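Local coordinates for protein esterase (Thermotoga maritima, PDB 3DOH) that acts as a thermostable esterase, probably hydrolysing carboxylic esters in an alpha/beta-hydrolase domain that is joined to an immunoglobulin-like domain, at residues T10-V15 and V22-I27; F43-K48 and Y110-L115; S54-T59 and L83-E88; A63-G68 and R77-V82. All coordinates share one frame; numbering follows the deposited sequence.

Contact 1 of 4, residues T10-V15 and V22-I27; sequences TLITKV and VCAVVI
Ile12 O is held by two backbone N-H groups of the facing strand. Cys23 N lies 2.7 Å from Ile12 O, in the carbonyl plane. Ala24 N lies 3.1 Å from Ile12 O, tilted out of that plane by 23°. Two consecutive residues opposite one are the mark of a classic beta bulge, and the antiparallel register shifts by one residue between Ile12 and Thr13. Beyond the bulge the pairing is regular: Ile12 bonds with Ala24, and Thr10 with Val26. A water also bridges Thr10 OG1 and Val26 O.

Ile12 carries much of the side-chain contact. Its CG1 is anti to the carbonyl carbon (chi1 -42°), which turns this branch over Val26, with Ile12 CG1 3.8 Å from Val26 CG2. Ile12 CB packs on Ala24 CB at 3.8 Å. Beside it, Cys23 SG touches Lys14 CB at 3.8 Å. On the other sheet face Leu11 and Val25 lie side by side, Leu11 CD1 3.9 Å from Val25 CG2. Thr13 CG2 meets Val22 CG2 at 3.8 Å, while Thr13 OG1 bonds to Glu20.

The two strands form a hairpin. Strand 129-139 pairs with the outer edge of 8-16, and 80-85 with that of 19-29. Leu11, Val22 and Val25 pack against strand 110-114.

Contact 2 of 4, residues F43-K48 and Y110-L115; sequences FSVKVK and YIVSQL
Strands 43-48 and 110-114 run almost exactly antiparallel, at 175°, with Ser44-Ser113 and Lys46-Ile111 as the hydrogen-bonded pairs. Ser44 N donates to Ser113 O at 2.7 Å, on a lone pair of that oxygen. A water links Ser44 OG to Ile111 O.

Phe43, Val45, Val47, Tyr110, Val112 and Gln114 share one face. The Tyr110 ring lies alongside Val47. Val47 CB sits over one ring face, 4.3 Å from the centroid, in a CH-pi contact, though how closely the valine fits there is doubtful in the model. Val45 comes from another side: Val45 CG1 meets the ring edge, 3.9 Å from Tyr110 CD2. CG of Tyr110 is anti to its carbonyl carbon (chi1 -88°), which swings the ring across toward strand 43-48. The Tyr110 hydroxyl bonds to Arg56 NH1. A leucine at Tyr110 would probably leave Arg56 without this hydroxyl partner and open a gap beside Val45 CG1. At the other end Phe43 CE1 touches Gln114 CG at 3.8 Å, with ring and amide planes 62° apart. The Gln114 amide is held by Tyr29, Val116 and Val126.

The opposite face bears Ser44, Lys46, Ile111 and Ser113. Ser44 CB lies 4.1 Å from Leu115 CD1, and Leu115 of a second subunit packs on Ser44, Ile111 and Leu115. Lys46 NZ bonds to Ser55 OG. A mainly apolar face turned to strands 19-29 and 80-85, and an opposite face that meets a second subunit, fit a strand pair of an immunoglobulin-like beta domain.

Contact 3 of 4, residues S54-T59 and L83-E88; sequences SSRTIT and LELSTE. With SO4 (sulfate ion), chain E.
Ile58 and Leu85 form a non-hydrogen-bonded antiparallel pair where strand 53-64 meets the end of strand 80-85, in the immunoglobulin-like domain. Flanking backbone bonds close the pair: Thr59 N donates to Glu84 O at 2.8 Å, and Ser86 N to Thr57 O at 2.8 Å. The two side chains lie side by side, Ile58 CG1 3.7 Å from Leu85 CD2. Ile58 CG2 also touches Leu83 CB, at 4.1 Å.

Arg56 bends back at chi2 and chi3 to cross Leu85 at about a right angle. Leu85 CD1 lies over one guanidinium face, 3.8 Å above its plane and offset toward the rim of the group. At the edge, Arg56 NH2 donates to Ser86 O at 2.7 Å, approaching from above that carbonyl's plane. Ser86 OG in turn donates to Glu88 OE1 on its anti lone pair.

At the far end a sulfate, probably from the crystallisation liquor, accepts from Ser55 N.

Arg56 is buried, yet well supplied with partners: a salt bridge to Asp89, and bonds to Val22 O and Tyr110 OH besides Ser86 O. Asp89 probably offsets its charge, and the spread of acceptors probably fixes the rotation of the guanidinium.

Contact 4 of 4, residues A63-G68 and R77-V82; sequences ANNSGG and RGKYVV
Backbone hydrogen bonds join Asn64 and Tyr80 in both directions. Asn64 N donates to Tyr80 O at 3.1 Å, and Tyr80 N returns a bond to Asn64 O at 3.2 Å. A side chain adds a third bond: Lys79 N donates to Asn65 OD1 at 3.3 Å. That bond is nearly straight (170°), but the donor stands above the amide plane, 52° out of it. Asn65 ND2 bonds to Glu32, so both ends of this amide are used.

The contact is the far end of the antiparallel pairing of strands 53-64 and 80-85 of the immunoglobulin-like domain, where the chain turns a corner at Gly78 and Lys79.

The aromatic contact belongs to Tyr80. Gly67 CA lies 3.5 Å above the ring, over its centre, in a CH-pi contact, and Gly67 N covers the same face. Asn64 O and Asn65 CA sit at the ring edge, in its plane. Tyr80 CG is anti to the carbonyl carbon (chi1 -62°), which sets one ring face against Gly67, while residues 64 and 65 run past the edge. An alanine in place of Tyr80 would remove the surface under Gly67, and the turn would probably be left free to shift.

Among the apolar contacts, Ala63 CB meets Val81 CG2 at 4.5 Å on the other sheet face. Val82 CG2 lies against the carbonyl oxygen Gly68 O at 3.3 Å; its apolar neighbour is Val26 of strand 19-29.

Overall arrangement
All four contacts belong to one sheet of the immunoglobulin-like domain. Contacts 1 and 3 have centres about 10 Å apart and are joined by Cys23 O to Leu85 N, 2.8 Å, a probable hydrogen bond. Contacts 2 and 3, also about 10 Å apart by their centres, meet through Val45 O and Arg56 N. Contacts 3 and 4 use the same two strands, with centres about 18 Å apart. Contacts 1 and 2 face each other, with Val25 CG1 3.9 Å from Val112 CG2. Val26 ties contact 1 to contact 4. The probable catalytic triad, Ser271, His359 and Asp319, belongs to the alpha/beta-hydrolase part, not to these strands.

Contact 1 of 4, residues T10-V15 and V22-I27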
loop_
_atom_site.group_PDB
_atom_site.type_symbol
_atom_site.label_atom_id
_atom_site.label_comp_id
_atom_site.label_asym_id
_atom_site.label_seq_id
_atom_site.Cartn_x
_atom_site.Cartn_y
_atom_site.Cartn_z
ATOM N N THR A 10 2.787 -27.874 -24.547
ATOM C CA THR A 10 2.021 -27.225 -25.564
ATOM C C THR A 10 1.579 -25.876 -25.030
ATOM O O THR A 10 0.992 -25.769 -23.958
ATOM C CB THR A 10 0.799 -28.050 -25.912
ATOM O OG1 THR A 10 1.176 -29.412 -26.142
ATOM C CG2 THR A 10 0.140 -27.494 -27.145
ATOM N N LEU A 11 1.916 -24.849 -25.783
ATOM C CA LEU A 11 1.507 -23.494 -25.527
ATOM C C LEU A 11 0.067 -23.287 -25.936
ATOM O O LEU A 11 -0.267 -23.483 -27.096
ATOM C CB LEU A 11 2.396 -22.591 -26.365
ATOM C CG LEU A 11 3.671 -22.080 -25.698
ATOM C CD1 LEU A 11 4.179 -23.057 -24.659
ATOM C CD2 LEU A 11 4.729 -21.681 -26.735
ATOM N N ILE A 12 -0.801 -22.915 -25.006
ATOM C CA ILE A 12 -2.175 -22.609 -25.376
ATOM C C ILE A 12 -2.323 -21.087 -25.551
ATOM O O ILE A 12 -2.039 -20.306 -24.601
ATOM C CB ILE A 12 -3.206 -23.136 -24.337
ATOM C CG1 ILE A 12 -2.849 -24.543 -23.847
ATOM C CG2 ILE A 12 -4.635 -23.069 -24.908
ATOM C CD1 ILE A 12 -2.950 -25.633 -24.938
ATOM N N THR A 13 -2.729 -20.672 -26.758
ATOM C CA THR A 13 -3.047 -19.278 -27.056
ATOM C C THR A 13 -4.515 -19.158 -27.278
ATOM O O THR A 13 -5.184 -20.126 -27.681
ATOM C CB THR A 13 -2.331 -18.676 -28.330
ATOM O OG1 THR A 13 -2.760 -19.341 -29.534
ATOM C CG2 THR A 13 -0.800 -18.736 -28.215
ATOM N N LYS A 14 -5.025 -17.953 -27.040
ATOM C CA LYS A 14 -6.430 -17.690 -27.158
ATOM C C LYS A 14 -6.544 -16.223 -27.571
ATOM O O LYS A 14 -5.700 -15.386 -27.165
ATOM C CB LYS A 14 -7.042 -17.930 -25.793
ATOM C CG LYS A 14 -8.534 -17.818 -25.722
ATOM C CD LYS A 14 -8.913 -17.371 -24.341
ATOM C CE LYS A 14 -10.276 -17.858 -23.942
ATOM N NZ LYS A 14 -10.222 -19.301 -23.578
ATOM N N VAL A 15 -7.555 -15.872 -28.356
ATOM C CA VAL A 15 -7.637 -14.474 -28.774
ATOM C C VAL A 15 -8.461 -13.674 -27.755
ATOM O O VAL A 15 -9.689 -13.910 -27.593
ATOM C CB VAL A 15 -8.171 -14.290 -30.236
ATOM C CG1 VAL A 15 -8.148 -12.822 -30.655
ATOM C CG2 VAL A 15 -7.371 -15.145 -31.232
ATOM N N VAL A 22 -0.768 -16.058 -24.987
ATOM C CA VAL A 22 -0.559 -17.387 -24.443
ATOM C C VAL A 22 -1.180 -17.405 -23.026
ATOM O O VAL A 22 -0.686 -16.715 -22.117
ATOM C CB VAL A 22 0.939 -17.736 -24.310
ATOM C CG1 VAL A 22 1.087 -19.177 -23.959
ATOM C CG2 VAL A 22 1.684 -17.456 -25.573
ATOM N N CYS A 23 -2.228 -18.216 -22.859
ATOM C CA CYS A 23 -3.015 -18.263 -21.632
ATOM C C CYS A 23 -2.760 -19.541 -20.850
ATOM O O CYS A 23 -3.004 -19.606 -19.653
ATOM C CB CYS A 23 -4.506 -18.119 -21.940
ATOM S SG CYS A 23 -5.170 -19.486 -22.873
ATOM N N ALA A 24 -2.266 -20.576 -21.508
ATOM C CA ALA A 24 -1.944 -21.759 -20.732
ATOM C C ALA A 24 -0.795 -22.552 -21.329
ATOM O O ALA A 24 -0.429 -22.361 -22.482
ATOM C CB ALA A 24 -3.165 -22.614 -20.535
ATOM N N VAL A 25 -0.198 -23.393 -20.508
ATOM C CA VAL A 25 0.798 -24.321 -20.949
ATOM C C VAL A 25 0.287 -25.674 -20.480
ATOM O O VAL A 25 -0.048 -25.846 -19.300
ATOM C CB VAL A 25 2.169 -23.980 -20.323
ATOM C CG1 VAL A 25 3.067 -25.172 -20.340
ATOM C CG2 VAL A 25 2.813 -22.813 -21.044
ATOM N N VAL A 26 0.188 -26.607 -21.418
ATOM C CA VAL A 26 -0.234 -27.981 -21.118
ATOM C C VAL A 26 0.908 -28.988 -21.309
ATOM O O VAL A 26 1.510 -29.081 -22.388
ATOM C CB VAL A 26 -1.431 -28.411 -22.000
ATOM C CG1 VAL A 26 -1.704 -29.879 -21.861
ATOM C CG2 VAL A 26 -2.689 -27.622 -21.636
ATOM N N ILE A 27 1.188 -29.756 -20.266
ATOM C CA ILE A 27 2.254 -30.753 -20.319
ATOM C C ILE A 27 1.624 -32.134 -20.395
ATOM O O ILE A 27 0.775 -32.452 -19.582
ATOM C CB ILE A 27 3.173 -30.684 -19.067
ATOM C CG1 ILE A 27 3.624 -29.222 -18.795
ATOM C CG2 ILE A 27 4.318 -31.719 -19.206
ATOM C CD1 ILE A 27 4.055 -28.900 -17.387
HETATM O O HOH W 1 1.053 -30.970 -24.104
#

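Contact 2 of 4, residues F43-K48 and Y110-L115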
loop_
_atom_site.group_PDB
_atom_site.type_symbol
_atom_site.label_atom_id
_atom_site.label_comp_id
_atom_site.label_asym_id
_atom_site.label_seq_id
_atom_site.Cartn_x
_atom_site.Cartn_y
_atom_site.Cartn_z
ATOM N N PHE A 43 5.925 -25.410 -10.495
ATOM C CA PHE A 43 6.265 -25.263 -11.884
ATOM C C PHE A 43 6.778 -23.867 -12.156
ATOM O O PHE A 43 6.639 -22.981 -11.326
ATOM C CB PHE A 43 5.013 -25.502 -12.698
ATOM C CG PHE A 43 4.445 -26.879 -12.560
ATOM C CD1 PHE A 43 4.759 -27.864 -13.488
ATOM C CD2 PHE A 43 3.566 -27.180 -11.528
ATOM C CE1 PHE A 43 4.218 -29.137 -13.392
ATOM C CE2 PHE A 43 3.021 -28.452 -11.411
ATOM C CZ PHE A 43 3.347 -29.430 -12.348
ATOM N N SER A 44 7.341 -23.672 -13.327
ATOM C CA SER A 44 7.779 -22.364 -13.736
ATOM C C SER A 44 7.461 -22.181 -15.207
ATOM O O SER A 44 7.557 -23.141 -15.994
ATOM C CB SER A 44 9.263 -22.279 -13.562
ATOM O OG SER A 44 9.695 -20.995 -13.902
ATOM N N VAL A 45 7.081 -20.979 -15.616
ATOM C CA VAL A 45 6.870 -20.753 -17.039
ATOM C C VAL A 45 7.554 -19.447 -17.463
ATOM O O VAL A 45 7.439 -18.457 -16.769
ATOM C CB VAL A 45 5.361 -20.758 -17.361
ATOM C CG1 VAL A 45 5.099 -20.377 -18.807
ATOM C CG2 VAL A 45 4.753 -22.127 -17.092
ATOM N N LYS A 46 8.286 -19.426 -18.576
ATOM C CA LYS A 46 9.008 -18.180 -18.966
ATOM C C LYS A 46 8.942 -17.926 -20.444
ATOM O O LYS A 46 8.873 -18.875 -21.189
ATOM C CB LYS A 46 10.479 -18.209 -18.525
ATOM C CG LYS A 46 10.653 -17.916 -17.056
ATOM C CD LYS A 46 12.041 -18.260 -16.547
ATOM C CE LYS A 46 12.142 -18.043 -15.019
ATOM N NZ LYS A 46 11.668 -16.664 -14.564
ATOM N N VAL A 47 8.888 -16.663 -20.845
ATOM C CA VAL A 47 8.986 -16.306 -22.250
ATOM C C VAL A 47 10.376 -15.755 -22.504
ATOM O O VAL A 47 11.024 -15.243 -21.592
ATOM C CB VAL A 47 7.942 -15.243 -22.636
ATOM C CG1 VAL A 47 7.099 -15.728 -23.805
ATOM C CG2 VAL A 47 7.065 -14.900 -21.442
ATOM N N LYS A 48 10.835 -15.857 -23.744
ATOM C CA LYS A 48 11.958 -15.040 -24.178
ATOM C C LYS A 48 11.449 -13.707 -24.711
ATOM O O LYS A 48 10.437 -13.639 -25.411
ATOM C CB LYS A 48 12.824 -15.756 -25.208
ATOM C CG LYS A 48 14.336 -15.617 -24.910
ATOM C CD LYS A 48 15.182 -15.484 -26.197
ATOM C CE LYS A 48 15.743 -16.821 -26.712
ATOM N NZ LYS A 48 17.155 -17.023 -26.302
ATOM N N TYR A 110 9.418 -20.291 -25.319
ATOM C CA TYR A 110 9.100 -20.551 -23.953
ATOM C C TYR A 110 9.938 -21.646 -23.392
ATOM O O TYR A 110 10.308 -22.596 -24.081
ATOM C CB TYR A 110 7.660 -20.993 -23.844
ATOM C CG TYR A 110 6.692 -19.870 -23.689
ATOM C CD1 TYR A 110 6.544 -18.894 -24.687
ATOM C CD2 TYR A 110 5.887 -19.780 -22.553
ATOM C CE1 TYR A 110 5.613 -17.858 -24.544
ATOM C CE2 TYR A 110 4.964 -18.754 -22.400
ATOM C CZ TYR A 110 4.827 -17.809 -23.390
ATOM O OH TYR A 110 3.922 -16.791 -23.209
ATOM N N ILE A 111 10.212 -21.531 -22.106
ATOM C CA ILE A 111 10.760 -22.643 -21.389
ATOM C C ILE A 111 9.927 -22.835 -20.141
ATOM O O ILE A 111 9.467 -21.851 -19.538
ATOM C CB ILE A 111 12.274 -22.487 -21.164
ATOM C CG1 ILE A 111 12.829 -23.562 -20.239
ATOM C CG2 ILE A 111 12.624 -21.108 -20.681
ATOM C CD1 ILE A 111 14.377 -23.548 -20.314
ATOM N N VAL A 112 9.713 -24.109 -19.813
ATOM C CA VAL A 112 8.815 -24.526 -18.802
ATOM C C VAL A 112 9.540 -25.472 -17.891
ATOM O O VAL A 112 10.360 -26.281 -18.359
ATOM C CB VAL A 112 7.659 -25.301 -19.424
ATOM C CG1 VAL A 112 6.691 -25.856 -18.343
ATOM C CG2 VAL A 112 6.925 -24.429 -20.385
ATOM N N SER A 113 9.218 -25.406 -16.596
ATOM C CA SER A 113 9.750 -26.363 -15.653
ATOM C C SER A 113 8.792 -26.935 -14.635
ATOM O O SER A 113 7.983 -26.229 -14.035
ATOM C CB SER A 113 10.888 -25.745 -14.887
ATOM O OG SER A 113 12.057 -25.930 -15.617
ATOM N N GLN A 114 8.945 -28.230 -14.415
ATOM C CA GLN A 114 8.485 -28.827 -13.198
ATOM C C GLN A 114 9.636 -28.834 -12.254
ATOM O O GLN A 114 10.628 -29.445 -12.540
ATOM C CB GLN A 114 8.052 -30.246 -13.437
ATOM C CG GLN A 114 7.438 -30.828 -12.228
ATOM C CD GLN A 114 7.550 -32.288 -12.274
ATOM O OE1 GLN A 114 7.203 -32.890 -13.282
ATOM N NE2 GLN A 114 8.062 -32.891 -11.202
ATOM N N LEU A 115 9.493 -28.178 -11.116
ATOM C CA LEU A 115 10.631 -27.851 -10.279
ATOM C C LEU A 115 10.924 -28.861 -9.187
ATOM O O LEU A 115 12.062 -28.987 -8.732
ATOM C CB LEU A 115 10.400 -26.501 -9.632
ATOM C CG LEU A 115 10.291 -25.355 -10.611
ATOM C CD1 LEU A 115 9.717 -24.085 -9.949
ATOM C CD2 LEU A 115 11.649 -25.105 -11.196
HETATM O O HOH W 2 10.547 -21.422 -16.743
#

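Contact 3 of 4, residues S54-T59 and L83-E88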
loop_
_atom_site.group_PDB
_atom_site.type_symbol
_atom_site.label_atom_id
_atom_site.label_comp_id
_atom_site.label_asym_id
_atom_site.label_seq_id
_atom_site.Cartn_x
_atom_site.Cartn_y
_atom_site.Cartn_z
ATOM N N SER A 54 11.365 -13.542 -19.159
ATOM C CA SER A 54 10.646 -13.076 -18.024
ATOM C C SER A 54 9.587 -14.134 -17.622
ATOM O O SER A 54 9.208 -14.986 -18.447
ATOM C CB SER A 54 10.126 -11.667 -18.289
ATOM O OG SER A 54 9.060 -11.663 -19.215
ATOM N N SER A 55 9.156 -14.119 -16.354
ATOM C CA SER A 55 8.204 -15.143 -15.863
ATOM C C SER A 55 6.799 -14.841 -16.309
ATOM O O SER A 55 6.393 -13.678 -16.410
ATOM C CB SER A 55 8.138 -15.251 -14.335
ATOM O OG SER A 55 9.395 -15.178 -13.719
ATOM N N ARG A 56 6.063 -15.913 -16.570
ATOM C CA ARG A 56 4.618 -15.839 -16.685
ATOM C C ARG A 56 4.136 -16.264 -15.333
ATOM O O ARG A 56 4.712 -17.191 -14.720
ATOM C CB ARG A 56 4.103 -16.771 -17.788
ATOM C CG ARG A 56 4.405 -16.269 -19.209
ATOM C CD ARG A 56 3.838 -14.871 -19.436
ATOM N NE ARG A 56 2.407 -14.834 -19.124
ATOM C CZ ARG A 56 1.436 -15.248 -19.944
ATOM N NH1 ARG A 56 1.731 -15.735 -21.156
ATOM N NH2 ARG A 56 0.155 -15.177 -19.547
ATOM N N THR A 57 3.112 -15.589 -14.835
ATOM C CA THR A 57 2.620 -15.979 -13.550
ATOM C C THR A 57 1.538 -17.044 -13.650
ATOM O O THR A 57 0.480 -16.799 -14.239
ATOM C CB THR A 57 2.224 -14.815 -12.628
ATOM O OG1 THR A 57 0.943 -15.098 -12.091
ATOM C CG2 THR A 57 2.243 -13.441 -13.281
ATOM N N ILE A 58 1.838 -18.234 -13.091
ATOM C CA ILE A 58 0.922 -19.397 -13.084
ATOM C C ILE A 58 -0.198 -19.207 -12.045
ATOM O O ILE A 58 0.056 -19.198 -10.866
ATOM C CB ILE A 58 1.690 -20.729 -12.826
ATOM C CG1 ILE A 58 2.790 -20.921 -13.866
ATOM C CG2 ILE A 58 0.772 -21.888 -12.960
ATOM C CD1 ILE A 58 4.040 -21.670 -13.368
ATOM N N THR A 59 -1.440 -19.052 -12.475
ATOM C CA THR A 59 -2.500 -18.723 -11.518
ATOM C C THR A 59 -3.269 -19.934 -10.921
ATOM O O THR A 59 -3.742 -19.856 -9.783
ATOM C CB THR A 59 -3.503 -17.716 -12.111
ATOM O OG1 THR A 59 -3.926 -18.180 -13.396
ATOM C CG2 THR A 59 -2.857 -16.381 -12.296
ATOM N N LEU A 83 -1.300 -25.608 -16.807
ATOM C CA LEU A 83 -0.799 -24.501 -16.032
ATOM C C LEU A 83 -1.449 -23.285 -16.631
ATOM O O LEU A 83 -1.134 -22.919 -17.757
ATOM C CB LEU A 83 0.712 -24.373 -16.245
ATOM C CG LEU A 83 1.619 -25.559 -15.914
ATOM C CD1 LEU A 83 3.020 -25.158 -16.214
ATOM C CD2 LEU A 83 1.465 -25.978 -14.457
ATOM N N GLU A 84 -2.362 -22.655 -15.916
ATOM C CA GLU A 84 -2.993 -21.468 -16.442
ATOM C C GLU A 84 -2.136 -20.238 -16.133
ATOM O O GLU A 84 -1.488 -20.159 -15.099
ATOM C CB GLU A 84 -4.429 -21.404 -15.916
ATOM C CG GLU A 84 -4.841 -20.087 -15.296
ATOM C CD GLU A 84 -6.273 -19.708 -15.621
ATOM O OE1 GLU A 84 -7.122 -20.623 -15.811
ATOM O OE2 GLU A 84 -6.529 -18.479 -15.714
ATOM N N LEU A 85 -2.111 -19.276 -17.038
ATOM C CA LEU A 85 -1.236 -18.097 -16.889
ATOM C C LEU A 85 -1.987 -16.755 -16.806
ATOM O O LEU A 85 -2.983 -16.559 -17.483
ATOM C CB LEU A 85 -0.212 -18.066 -18.030
ATOM C CG LEU A 85 0.461 -19.414 -18.330
ATOM C CD1 LEU A 85 1.235 -19.254 -19.613
ATOM C CD2 LEU A 85 1.379 -19.904 -17.184
ATOM N N SER A 86 -1.500 -15.828 -15.989
ATOM C CA SER A 86 -2.169 -14.549 -15.878
ATOM C C SER A 86 -2.213 -13.890 -17.206
ATOM O O SER A 86 -1.197 -13.665 -17.818
ATOM C CB SER A 86 -1.505 -13.576 -14.880
ATOM O OG SER A 86 -2.280 -12.359 -14.809
ATOM N N THR A 87 -3.404 -13.546 -17.638
ATOM C CA THR A 87 -3.539 -12.782 -18.865
ATOM C C THR A 87 -3.116 -11.328 -18.694
ATOM O O THR A 87 -3.154 -10.596 -19.635
ATOM C CB THR A 87 -4.960 -12.906 -19.460
ATOM O OG1 THR A 87 -5.481 -11.592 -19.708
ATOM C CG2 THR A 87 -5.910 -13.609 -18.480
ATOM N N GLU A 88 -2.700 -10.923 -17.503
ATOM C CA GLU A 88 -2.346 -9.540 -17.229
ATOM C C GLU A 88 -0.841 -9.392 -17.204
ATOM O O GLU A 88 -0.318 -8.300 -16.989
ATOM C CB GLU A 88 -2.904 -9.092 -15.872
ATOM C CG GLU A 88 -4.372 -8.691 -15.885
ATOM C CD GLU A 88 -5.325 -9.903 -15.867
ATOM O OE1 GLU A 88 -4.850 -11.044 -15.566
ATOM O OE2 GLU A 88 -6.548 -9.718 -16.148
HETATM S S SO4 E . 11.094 -12.077 -13.766
HETATM O O1 SO4 E . 11.441 -13.134 -14.716
HETATM O O2 SO4 E . 10.449 -12.649 -12.565
HETATM O O3 SO4 E . 10.232 -11.132 -14.475
HETATM O O4 SO4 E . 12.286 -11.344 -13.379
#

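Contact 4 of 4, residues A63-G68 and R77-V82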
loop_
_atom_site.group_PDB
_atom_site.type_symbol
_atom_site.label_atom_id
_atom_site.label_comp_id
_atom_site.label_asym_id
_atom_site.label_seq_id
_atom_site.Cartn_x
_atom_site.Cartn_y
_atom_site.Cartn_z
ATOM N N ALA A 63 -5.409 -31.056 -13.695
ATOM C CA ALA A 63 -5.214 -32.110 -14.674
ATOM C C ALA A 63 -6.497 -32.515 -15.352
ATOM O O ALA A 63 -7.553 -32.463 -14.744
ATOM C CB ALA A 63 -4.576 -33.293 -14.025
ATOM N N ASN A 64 -6.404 -32.903 -16.621
ATOM C CA ASN A 64 -7.504 -33.542 -17.352
ATOM C C ASN A 64 -6.939 -34.629 -18.285
ATOM O O ASN A 64 -5.716 -34.889 -18.286
ATOM C CB ASN A 64 -8.328 -32.507 -18.124
ATOM C CG ASN A 64 -7.530 -31.802 -19.232
ATOM O OD1 ASN A 64 -7.647 -30.586 -19.427
ATOM N ND2 ASN A 64 -6.738 -32.562 -19.971
ATOM N N ASN A 65 -7.820 -35.258 -19.067
ATOM C CA ASN A 65 -7.400 -36.210 -20.088
ATOM C C ASN A 65 -7.729 -35.728 -21.484
ATOM O O ASN A 65 -7.483 -36.416 -22.466
ATOM C CB ASN A 65 -7.984 -37.598 -19.830
ATOM C CG ASN A 65 -6.935 -38.592 -19.287
ATOM O OD1 ASN A 65 -5.745 -38.615 -19.706
ATOM N ND2 ASN A 65 -7.376 -39.422 -18.348
ATOM N N SER A 66 -8.272 -34.528 -21.558
ATOM C CA SER A 66 -8.612 -33.900 -22.822
ATOM C C SER A 66 -7.380 -33.285 -23.504
ATOM O O SER A 66 -7.117 -33.586 -24.647
ATOM C CB SER A 66 -9.708 -32.859 -22.605
ATOM O OG SER A 66 -9.288 -31.873 -21.653
ATOM N N GLY A 67 -6.632 -32.427 -22.809
ATOM C CA GLY A 67 -5.479 -31.738 -23.401
ATOM C C GLY A 67 -5.717 -30.257 -23.630
ATOM O O GLY A 67 -4.828 -29.528 -24.091
ATOM N N GLY A 68 -6.935 -29.815 -23.331
ATOM C CA GLY A 68 -7.289 -28.418 -23.437
ATOM C C GLY A 68 -7.495 -27.834 -22.063
ATOM O O GLY A 68 -6.908 -28.273 -21.069
ATOM N N ARG A 77 -7.600 -35.060 -12.887
ATOM C CA ARG A 77 -6.563 -36.056 -13.111
ATOM C C ARG A 77 -6.347 -36.404 -14.591
ATOM O O ARG A 77 -7.260 -36.237 -15.421
ATOM C CB ARG A 77 -6.836 -37.325 -12.264
ATOM C CG ARG A 77 -7.507 -38.497 -12.982
ATOM C CD ARG A 77 -7.812 -39.723 -12.060
ATOM N NE ARG A 77 -9.204 -39.707 -11.600
ATOM C CZ ARG A 77 -9.602 -39.374 -10.370
ATOM N NH1 ARG A 77 -8.708 -39.059 -9.420
ATOM N NH2 ARG A 77 -10.907 -39.368 -10.090
ATOM N N GLY A 78 -5.133 -36.870 -14.918
ATOM C CA GLY A 78 -4.862 -37.453 -16.232
ATOM C C GLY A 78 -3.439 -37.237 -16.693
ATOM O O GLY A 78 -2.599 -36.768 -15.942
ATOM N N LYS A 79 -3.163 -37.569 -17.945
ATOM C CA LYS A 79 -1.822 -37.355 -18.469
ATOM C C LYS A 79 -1.559 -35.881 -18.797
ATOM O O LYS A 79 -0.405 -35.471 -18.985
ATOM C CB LYS A 79 -1.531 -38.284 -19.666
ATOM C CG LYS A 79 -2.449 -38.101 -20.865
ATOM C CD LYS A 79 -2.968 -39.442 -21.390
ATOM C CE LYS A 79 -2.031 -40.037 -22.437
ATOM N NZ LYS A 79 -2.792 -40.566 -23.641
ATOM N N TYR A 80 -2.600 -35.067 -18.855
ATOM C CA TYR A 80 -2.364 -33.664 -19.162
ATOM C C TYR A 80 -2.363 -32.800 -17.916
ATOM O O TYR A 80 -3.296 -32.855 -17.097
ATOM C CB TYR A 80 -3.393 -33.144 -20.152
ATOM C CG TYR A 80 -3.358 -33.831 -21.474
ATOM C CD1 TYR A 80 -2.419 -33.467 -22.423
ATOM C CD2 TYR A 80 -4.260 -34.851 -21.781
ATOM C CE1 TYR A 80 -2.369 -34.082 -23.660
ATOM C CE2 TYR A 80 -4.212 -35.497 -23.031
ATOM C CZ TYR A 80 -3.256 -35.088 -23.965
ATOM O OH TYR A 80 -3.152 -35.676 -25.193
ATOM N N VAL A 81 -1.316 -32.002 -17.769
ATOM C CA VAL A 81 -1.271 -31.018 -16.712
ATOM C C VAL A 81 -1.336 -29.617 -17.335
ATOM O O VAL A 81 -0.522 -29.240 -18.204
ATOM C CB VAL A 81 -0.041 -31.227 -15.788
ATOM C CG1 VAL A 81 0.248 -29.983 -14.931
ATOM C CG2 VAL A 81 -0.254 -32.464 -14.922
ATOM N N VAL A 82 -2.349 -28.882 -16.881
ATOM C CA VAL A 82 -2.612 -27.537 -17.297
ATOM C C VAL A 82 -2.074 -26.547 -16.292
ATOM O O VAL A 82 -2.369 -26.616 -15.101
ATOM C CB VAL A 82 -4.124 -27.282 -17.451
ATOM C CG1 VAL A 82 -4.419 -25.751 -17.694
ATOM C CG2 VAL A 82 -4.675 -28.100 -18.593
#